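PDB 2YZE: uricase from Arthrobacter globiformis, which catalyses the oxidation of uric acid by molecular oxygen to 5-hydroxyisourate, a precursor of (S)-allantoin. Local coordinates for residues 180-185 / 220-225. Sequence-based numbering, arbitrary orientation.
Sequences RILATD and LALQQT. With NOB ((dihydroxyboranyloxy-hydroxy-boranyl)oxylithium), chain I.
In the urate site of this uricase, Arg180, just ahead of strand 182-192, and Leu222, in the first turn of helix 222-236, together hold one borate-type ligand (NOB). The arginine meets it edge-on: NH1 donates to OB2 of NOB at 3.2 Å, nearly straight at 170°, while NH2 gives a weak bond to OB3. The same OB3 takes the backbone N-H of Leu222 (N to OB3 3.0 Å, 176°), a donor just after the N-cap Ala221 that no intrahelical carbonyl claims and that the helix dipole would probably strengthen for an anionic guest. Arginine suits the place because its planar fork offers parallel N-H bonds on an extended chain, with NE held by Ser161. Thr67 of a second subunit also bonds the ligand, as expected of the tunnelling (T-) fold, whose active sites lie at subunit interfaces. A lysine here has no forked pair of donors and would probably leave OB2 or OB3 without its arginine bond and Ser161 without its NE partner. Beneath, branched apolar leucines fill the buried helix-sheet seam: anti placement of CG (chi1 178°) sends the isobutyl group of Leu182 toward the helix, where CD1 meets Leu222 CG at 3.8 Å and CD2 comes within 3.9 Å of OG1 of Thr225, a compact residue whose hydroxyl is satisfied by Ser219; Phe214 of helix 199-216 packs on both Leu182 and Thr225.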
loop_
_atom_site.group_PDB
_atom_site.type_symbol
_atom_site.label_atom_id
_atom_site.label_comp_id
_atom_site.label_asym_id
_atom_site.label_seq_id
_atom_site.Cartn_x
_atom_site.Cartn_y
_atom_site.Cartn_z
ATOM N N ARG A 180 2.190 20.915 22.571
ATOM C CA ARG A 180 2.664 20.009 21.538
ATOM C C ARG A 180 1.528 19.749 20.567
ATOM O O ARG A 180 0.378 20.086 20.836
ATOM C CB ARG A 180 3.102 18.669 22.145
ATOM C CG ARG A 180 1.940 17.854 22.720
ATOM C CD ARG A 180 2.346 16.451 23.136
ATOM N NE ARG A 180 1.182 15.685 23.580
ATOM C CZ ARG A 180 1.199 14.397 23.906
ATOM N NH1 ARG A 180 2.330 13.702 23.846
ATOM N NH2 ARG A 180 0.070 13.797 24.275
ATOM N N ILE A 181 1.860 19.162 19.429
ATOM C CA ILE A 181 0.852 18.813 18.444
ATOM C C ILE A 181 0.304 17.445 18.843
ATOM O O ILE A 181 1.042 16.588 19.325
ATOM C CB ILE A 181 1.460 18.702 17.027
ATOM C CG1 ILE A 181 1.655 20.101 16.431
ATOM C CG2 ILE A 181 0.563 17.844 16.131
ATOM C CD1 ILE A 181 2.247 20.083 15.030
ATOM N N LEU A 182 -0.994 17.257 18.669
ATOM C CA LEU A 182 -1.622 15.972 18.962
ATOM C C LEU A 182 -2.318 15.591 17.666
ATOM O O LEU A 182 -3.302 16.217 17.283
ATOM C CB LEU A 182 -2.652 16.103 20.092
ATOM C CG LEU A 182 -3.406 14.813 20.455
ATOM C CD1 LEU A 182 -2.439 13.775 20.997
ATOM C CD2 LEU A 182 -4.478 15.117 21.485
ATOM N N ALA A 183 -1.783 14.596 16.974
ATOM C CA ALA A 183 -2.364 14.146 15.712
ATOM C C ALA A 183 -2.636 12.650 15.787
ATOM O O ALA A 183 -1.831 11.887 16.334
ATOM C CB ALA A 183 -1.410 14.447 14.561
ATOM N N THR A 184 -3.765 12.225 15.232
ATOM C CA THR A 184 -4.110 10.816 15.264
ATOM C C THR A 184 -5.036 10.450 14.111
ATOM O O THR A 184 -5.500 11.322 13.377
ATOM C CB THR A 184 -4.789 10.454 16.621
ATOM O OG1 THR A 184 -4.994 9.042 16.699
ATOM C CG2 THR A 184 -6.133 11.148 16.760
ATOM N N ASP A 185 -5.267 9.150 13.941
ATOM C CA ASP A 185 -6.172 8.636 12.914
ATOM C C ASP A 185 -7.327 8.064 13.717
ATOM O O ASP A 185 -7.147 7.105 14.459
ATOM C CB ASP A 185 -5.542 7.500 12.105
ATOM C CG ASP A 185 -4.436 7.969 11.190
ATOM O OD1 ASP A 185 -4.479 9.134 10.742
ATOM O OD2 ASP A 185 -3.530 7.156 10.902
ATOM N N LEU A 220 -4.328 16.339 28.215
ATOM C CA LEU A 220 -3.191 16.173 29.115
ATOM C C LEU A 220 -2.564 14.829 28.786
ATOM O O LEU A 220 -1.512 14.472 29.307
ATOM C CB LEU A 220 -3.650 16.186 30.574
ATOM C CG LEU A 220 -4.325 17.475 31.042
ATOM C CD1 LEU A 220 -4.702 17.354 32.519
ATOM C CD2 LEU A 220 -3.371 18.649 30.830
ATOM N N ALA A 221 -3.233 14.085 27.908
ATOM C CA ALA A 221 -2.772 12.775 27.467
ATOM C C ALA A 221 -3.742 12.268 26.403
ATOM O O ALA A 221 -4.927 12.584 26.435
ATOM C CB ALA A 221 -2.734 11.810 28.635
ATOM N N LEU A 222 -3.237 11.491 25.457
ATOM C CA LEU A 222 -4.096 10.951 24.408
ATOM C C LEU A 222 -5.154 10.072 25.072
ATOM O O LEU A 222 -6.292 9.989 24.602
ATOM C CB LEU A 222 -3.284 10.110 23.424
ATOM C CG LEU A 222 -3.619 10.239 21.933
ATOM C CD1 LEU A 222 -3.153 8.984 21.224
ATOM C CD2 LEU A 222 -5.112 10.449 21.714
ATOM N N GLN A 223 -4.768 9.413 26.164
ATOM C CA GLN A 223 -5.691 8.544 26.897
ATOM C C GLN A 223 -6.909 9.336 27.369
ATOM O O GLN A 223 -8.034 8.850 27.288
ATOM C CB GLN A 223 -5.000 7.889 28.111
ATOM C CG GLN A 223 -4.003 6.780 27.760
ATOM C CD GLN A 223 -2.595 7.300 27.522
ATOM O OE1 GLN A 223 -2.407 8.434 27.095
ATOM N NE2 GLN A 223 -1.599 6.462 27.790
ATOM N N GLN A 224 -6.678 10.558 27.846
ATOM C CA GLN A 224 -7.757 11.417 28.342
ATOM C C GLN A 224 -8.670 11.871 27.207
ATOM O O GLN A 224 -9.896 11.847 27.329
ATOM C CB GLN A 224 -7.182 12.657 29.039
ATOM C CG GLN A 224 -8.235 13.514 29.751
ATOM C CD GLN A 224 -7.739 14.916 30.080
ATOM O OE1 GLN A 224 -8.294 15.600 30.945
ATOM N NE2 GLN A 224 -6.700 15.355 29.379
ATOM N N THR A 225 -8.056 12.314 26.116
ATOM C CA THR A 225 -8.789 12.761 24.940
ATOM C C THR A 225 -9.678 11.613 24.433
ATOM O O THR A 225 -10.825 11.826 24.035
ATOM C CB THR A 225 -7.798 13.202 23.825
ATOM O OG1 THR A 225 -7.145 14.416 24.229
ATOM C CG2 THR A 225 -8.523 13.417 22.484
HETATM B B1 NOB I . 0.912 9.787 25.583
HETATM B B2 NOB I . 2.967 9.616 24.016
HETATM O OB1 NOB I . 0.886 8.418 26.325
HETATM O OB2 NOB I . 1.966 10.614 24.775
HETATM O OB3 NOB I . -0.320 10.719 25.426
HETATM O OB4 NOB I . 2.677 8.623 22.805
HETATM O OB5 NOB I . 4.410 9.554 24.660
HETATM LI LI NOB I . 3.417 8.453 25.995
#